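Local coordinates for protein polyketide synthase PksR (Bacillus subtilis, PDB 4U3V) that takes part in the synthesis of the antibiotic polyketide bacillaene, this piece being its double-hotdog enoyl-isomerase domain, at residues V54-F67 with H199-A211. Residues are numbered along the deposited sequence; the frame is centred on the assembly and turned at random.
Sequences VGATYGSLAIEAFF and HHYTVSPLMTNSA
Ala-56 and Pro-205 bring the two helices closest, their CA atoms 5.0 Å apart, and from there helix 56-67 runs roughly antiparallel to helix 205-211, the axes crossing at 138° and approaching to 8.0 Å. Ahead of Pro-205, loop residues 201-204 carry the contact along helix 56-67 as far as Phe-67. The methyl of Ala-56 sits over the first turn of the other helix, 3.3 Å from the carbonyl O of Pro-205 and against the CB atoms of Thr-208 and Asn-209. One turn on, Ser-60 OG donates to Val-203 O (2.7 Å), tilted out of the carbonyl plane, and touches CD of Pro-205. Water 1 links this hydroxyl to Ala-56 O and Thr-208 OG1, which also bonds Tyr-278. The Tyr-201 ring leans on Ser-60 CB and Glu-64 CG, while CD2 of Leu-61 meets its edge, 3.3 Å from Tyr-201 OH; that hydroxyl is held by Asp-33. Glu-64 bends at chi2 (-55°), turning its carboxylate toward residues 201-203. There OE2 takes an almost straight bond from Thr-202 N (2.7 Å, 172°) nearly along its C-O axis and a longer one from Thr-202 OG1 on its syn lone pair. Water 3 accepts from Val-203 N and lies within hydrogen-bonding distance of OE2. CD1 of Ile-63 packs crosswise against Val-203 CB at 3.7 Å, and Thr-202 CG2 rests near Phe-67 CE2. The contact thus joins the central helices of the N- and C-terminal hotdog folds of this dehydratase-like domain. The small side chain of Ala-56 fits the close approach of the helices, whereas Ser-60 and Glu-64 satisfy backbone groups of the chain leading into helix 205-211; the two donors of Thr-202 on OE2 would be expected to favour an ionised Glu-64.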
loop_
_atom_site.group_PDB
_atom_site.type_symbol
_atom_site.label_atom_id
_atom_site.label_comp_id
_atom_site.label_asym_id
_atom_site.label_seq_id
_atom_site.Cartn_x
_atom_site.Cartn_y
_atom_site.Cartn_z
ATOM N N VAL A 54 -2.527 4.056 8.525
ATOM C CA VAL A 54 -2.510 4.177 7.077
ATOM C C VAL A 54 -3.109 2.918 6.437
ATOM O O VAL A 54 -2.852 1.791 6.889
ATOM C CB VAL A 54 -1.101 4.444 6.512
ATOM C CG1 VAL A 54 -0.629 5.846 6.869
ATOM C CG2 VAL A 54 -0.124 3.378 6.984
ATOM N N GLY A 55 -3.902 3.110 5.386
ATOM C CA GLY A 55 -4.532 1.972 4.684
ATOM C C GLY A 55 -3.539 0.966 4.088
ATOM O O GLY A 55 -3.840 -0.225 3.963
ATOM N N ALA A 56 -2.333 1.448 3.790
ATOM C CA ALA A 56 -1.225 0.587 3.349
ATOM C C ALA A 56 -0.916 -0.606 4.277
ATOM O O ALA A 56 -0.334 -1.608 3.844
ATOM C CB ALA A 56 0.025 1.465 3.123
ATOM N N THR A 57 -1.255 -0.472 5.566
ATOM C CA THR A 57 -1.032 -1.523 6.527
ATOM C C THR A 57 -1.698 -2.819 6.082
ATOM O O THR A 57 -1.183 -3.906 6.267
ATOM C CB THR A 57 -1.563 -1.095 7.916
ATOM O OG1 THR A 57 -1.016 0.203 8.257
ATOM C CG2 THR A 57 -1.125 -2.107 8.981
ATOM N N TYR A 58 -2.902 -2.703 5.546
ATOM C CA TYR A 58 -3.759 -3.880 5.364
ATOM C C TYR A 58 -3.249 -4.872 4.324
ATOM O O TYR A 58 -3.293 -6.085 4.573
ATOM C CB TYR A 58 -5.192 -3.455 5.062
ATOM C CG TYR A 58 -5.743 -2.512 6.068
ATOM C CD1 TYR A 58 -5.656 -2.815 7.416
ATOM C CD2 TYR A 58 -6.375 -1.322 5.684
ATOM C CE1 TYR A 58 -6.097 -1.926 8.364
ATOM C CE2 TYR A 58 -6.848 -0.436 6.636
ATOM C CZ TYR A 58 -6.714 -0.756 7.970
ATOM O OH TYR A 58 -7.177 0.091 8.935
ATOM N N GLY A 59 -2.771 -4.380 3.173
ATOM C CA GLY A 59 -2.221 -5.293 2.145
ATOM C C GLY A 59 -0.992 -6.030 2.695
ATOM O O GLY A 59 -0.798 -7.231 2.450
ATOM N N SER A 60 -0.188 -5.333 3.510
ATOM C CA SER A 60 0.989 -6.013 4.086
ATOM C C SER A 60 0.599 -7.152 5.054
ATOM O O SER A 60 1.257 -8.214 5.072
ATOM C CB SER A 60 1.876 -5.004 4.816
ATOM O OG SER A 60 2.470 -4.088 3.848
ATOM N N LEU A 61 -0.392 -6.904 5.909
ATOM C CA LEU A 61 -0.941 -7.963 6.804
ATOM C C LEU A 61 -1.569 -9.089 6.004
ATOM O O LEU A 61 -1.418 -10.278 6.339
ATOM C CB LEU A 61 -1.988 -7.380 7.766
ATOM C CG LEU A 61 -1.391 -6.622 8.946
ATOM C CD1 LEU A 61 -2.468 -5.785 9.641
ATOM C CD2 LEU A 61 -0.777 -7.651 9.900
ATOM N N ALA A 62 -2.255 -8.741 4.920
ATOM C CA ALA A 62 -2.834 -9.811 4.067
ATOM C C ALA A 62 -1.780 -10.730 3.421
ATOM O O ALA A 62 -1.960 -11.952 3.408
ATOM C CB ALA A 62 -3.772 -9.236 3.006
ATOM N N ILE A 63 -0.648 -10.164 3.026
ATOM C CA ILE A 63 0.469 -10.910 2.430
ATOM C C ILE A 63 1.142 -11.811 3.479
ATOM O O ILE A 63 1.473 -12.977 3.211
ATOM C CB ILE A 63 1.479 -9.954 1.808
ATOM C CG1 ILE A 63 0.851 -9.324 0.550
ATOM C CG2 ILE A 63 2.792 -10.654 1.508
ATOM C CD1 ILE A 63 1.621 -8.127 0.026
ATOM N N GLU A 64 1.306 -11.300 4.695
ATOM C CA GLU A 64 1.784 -12.154 5.778
ATOM C C GLU A 64 0.879 -13.351 6.032
ATOM O O GLU A 64 1.385 -14.443 6.324
ATOM C CB GLU A 64 1.959 -11.365 7.078
ATOM C CG GLU A 64 3.050 -10.326 6.994
ATOM C CD GLU A 64 4.379 -10.912 6.565
ATOM O OE1 GLU A 64 4.670 -12.064 6.958
ATOM O OE2 GLU A 64 5.091 -10.270 5.762
ATOM N N ALA A 65 -0.432 -13.128 6.017
ATOM C CA ALA A 65 -1.398 -14.178 6.282
ATOM C C ALA A 65 -1.307 -15.225 5.185
ATOM O O ALA A 65 -1.333 -16.420 5.474
ATOM C CB ALA A 65 -2.801 -13.646 6.385
ATOM N N PHE A 66 -1.126 -14.779 3.941
ATOM C CA PHE A 66 -0.819 -15.749 2.865
ATOM C C PHE A 66 0.410 -16.649 3.109
ATOM O O PHE A 66 0.327 -17.872 2.936
ATOM C CB PHE A 66 -0.691 -15.035 1.504
ATOM C CG PHE A 66 -0.161 -15.930 0.407
ATOM C CD1 PHE A 66 -1.038 -16.726 -0.322
ATOM C CD2 PHE A 66 1.207 -16.046 0.183
ATOM C CE1 PHE A 66 -0.559 -17.552 -1.318
ATOM C CE2 PHE A 66 1.697 -16.890 -0.808
ATOM C CZ PHE A 66 0.797 -17.656 -1.535
ATOM N N PHE A 67 1.563 -16.044 3.393
ATOM C CA PHE A 67 2.806 -16.790 3.608
ATOM C C PHE A 67 2.756 -17.705 4.824
ATOM O O PHE A 67 3.359 -18.787 4.816
ATOM C CB PHE A 67 3.988 -15.851 3.679
ATOM C CG PHE A 67 4.404 -15.304 2.340
ATOM C CD1 PHE A 67 4.466 -16.140 1.223
ATOM C CD2 PHE A 67 4.720 -13.968 2.188
ATOM C CE1 PHE A 67 4.868 -15.646 -0.007
ATOM C CE2 PHE A 67 5.138 -13.471 0.960
ATOM C CZ PHE A 67 5.206 -14.307 -0.138
ATOM N N HIS A 199 8.000 -3.358 13.249
ATOM C CA HIS A 199 7.081 -3.914 12.278
ATOM C C HIS A 199 7.776 -4.564 11.117
ATOM O O HIS A 199 8.221 -3.878 10.197
ATOM C CB HIS A 199 6.148 -2.824 11.765
ATOM C CG HIS A 199 5.377 -2.126 12.865
ATOM N ND1 HIS A 199 4.283 -2.672 13.446
ATOM C CD2 HIS A 199 5.679 -0.974 13.597
ATOM C CE1 HIS A 199 3.890 -1.884 14.474
ATOM N NE2 HIS A 199 4.716 -0.827 14.531
ATOM N N HIS A 200 7.838 -5.892 11.144
ATOM C CA HIS A 200 8.621 -6.653 10.174
ATOM C C HIS A 200 7.645 -7.229 9.193
ATOM O O HIS A 200 6.815 -8.055 9.563
ATOM C CB HIS A 200 9.340 -7.813 10.886
ATOM C CG HIS A 200 10.316 -7.368 11.958
ATOM N ND1 HIS A 200 11.555 -6.921 11.667
ATOM C CD2 HIS A 200 10.163 -7.234 13.346
ATOM C CE1 HIS A 200 12.174 -6.539 12.809
ATOM N NE2 HIS A 200 11.327 -6.743 13.834
ATOM N N TYR A 201 7.691 -6.764 7.953
ATOM C CA TYR A 201 6.794 -7.265 6.914
ATOM C C TYR A 201 7.580 -7.639 5.671
ATOM O O TYR A 201 8.537 -6.936 5.315
ATOM C CB TYR A 201 5.815 -6.152 6.487
ATOM C CG TYR A 201 4.709 -5.924 7.491
ATOM C CD1 TYR A 201 3.611 -6.766 7.520
ATOM C CD2 TYR A 201 4.802 -4.913 8.443
ATOM C CE1 TYR A 201 2.581 -6.583 8.447
ATOM C CE2 TYR A 201 3.815 -4.760 9.430
ATOM C CZ TYR A 201 2.685 -5.558 9.381
ATOM O OH TYR A 201 1.682 -5.447 10.336
ATOM N N THR A 202 7.160 -8.711 5.003
ATOM C CA THR A 202 7.820 -9.149 3.753
ATOM C C THR A 202 7.649 -8.087 2.673
ATOM O O THR A 202 8.620 -7.689 2.020
ATOM C CB THR A 202 7.219 -10.457 3.238
ATOM O OG1 THR A 202 7.452 -11.490 4.197
ATOM C CG2 THR A 202 7.820 -10.838 1.865
ATOM N N VAL A 203 6.426 -7.559 2.577
ATOM C CA VAL A 203 6.142 -6.428 1.710
ATOM C C VAL A 203 5.807 -5.219 2.578
ATOM O O VAL A 203 4.835 -5.248 3.329
ATOM C CB VAL A 203 4.981 -6.773 0.747
ATOM C CG1 VAL A 203 4.518 -5.548 -0.018
ATOM C CG2 VAL A 203 5.392 -7.895 -0.207
ATOM N N SER A 204 6.708 -4.243 2.591
ATOM C CA SER A 204 6.577 -3.135 3.539
ATOM C C SER A 204 5.299 -2.359 3.234
ATOM O O SER A 204 5.062 -2.017 2.068
ATOM C CB SER A 204 7.741 -2.186 3.365
ATOM O OG SER A 204 7.669 -1.119 4.307
ATOM N N PRO A 205 4.579 -1.926 4.273
ATOM C CA PRO A 205 3.515 -0.932 4.047
ATOM C C PRO A 205 4.066 0.343 3.466
ATOM O O PRO A 205 3.326 1.086 2.805
ATOM C CB PRO A 205 2.948 -0.657 5.445
ATOM C CG PRO A 205 3.797 -1.395 6.397
ATOM C CD PRO A 205 4.667 -2.369 5.675
ATOM N N LEU A 206 5.356 0.619 3.672
ATOM C CA LEU A 206 5.913 1.809 3.027
ATOM C C LEU A 206 5.933 1.695 1.514
ATOM O O LEU A 206 5.876 2.726 0.843
ATOM C CB LEU A 206 7.320 2.166 3.535
ATOM C CG LEU A 206 7.439 2.431 5.049
ATOM C CD1 LEU A 206 8.890 2.755 5.404
ATOM C CD2 LEU A 206 6.505 3.545 5.501
ATOM N N MET A 207 5.911 0.473 0.983
ATOM C CA MET A 207 5.917 0.302 -0.487
ATOM C C MET A 207 4.543 0.700 -1.031
ATOM O O MET A 207 4.386 1.610 -1.890
ATOM C CB MET A 207 6.194 -1.170 -0.812
ATOM C CG MET A 207 5.957 -1.545 -2.264
ATOM S SD MET A 207 7.358 -0.906 -3.192
ATOM C CE MET A 207 8.445 -2.296 -2.856
ATOM N N THR A 208 3.522 0.125 -0.428
ATOM C CA THR A 208 2.160 0.448 -0.846
ATOM C C THR A 208 1.835 1.901 -0.598
ATOM O O THR A 208 1.221 2.583 -1.418
ATOM C CB THR A 208 1.193 -0.467 -0.055
ATOM O OG1 THR A 208 1.587 -1.833 -0.272
ATOM C CG2 THR A 208 -0.247 -0.229 -0.471
ATOM N N ASN A 209 2.280 2.445 0.519
ATOM C CA ASN A 209 1.962 3.816 0.752
ATOM C C ASN A 209 2.696 4.750 -0.242
ATOM O O ASN A 209 2.185 5.818 -0.551
ATOM C CB ASN A 209 2.307 4.203 2.202
ATOM C CG ASN A 209 1.707 5.529 2.587
ATOM O OD1 ASN A 209 0.496 5.625 2.789
ATOM N ND2 ASN A 209 2.556 6.597 2.665
ATOM N N SER A 210 3.913 4.379 -0.665
ATOM C CA SER A 210 4.650 5.198 -1.612
ATOM C C SER A 210 3.870 5.285 -2.907
ATOM O O SER A 210 3.848 6.353 -3.555
ATOM C CB SER A 210 6.034 4.602 -1.876
ATOM O OG SER A 210 6.787 4.738 -0.675
ATOM N N ALA A 211 3.163 4.210 -3.227
ATOM C CA ALA A 211 2.339 4.205 -4.435
ATOM C C ALA A 211 1.198 5.211 -4.278
ATOM O O ALA A 211 0.896 5.973 -5.187
ATOM C CB ALA A 211 1.823 2.790 -4.761
HETATM O O HOH W 1 0.771 -2.901 1.923
HETATM O O HOH W 2 -1.913 4.284 2.692
HETATM O O HOH W 3 4.020 -8.515 4.005
#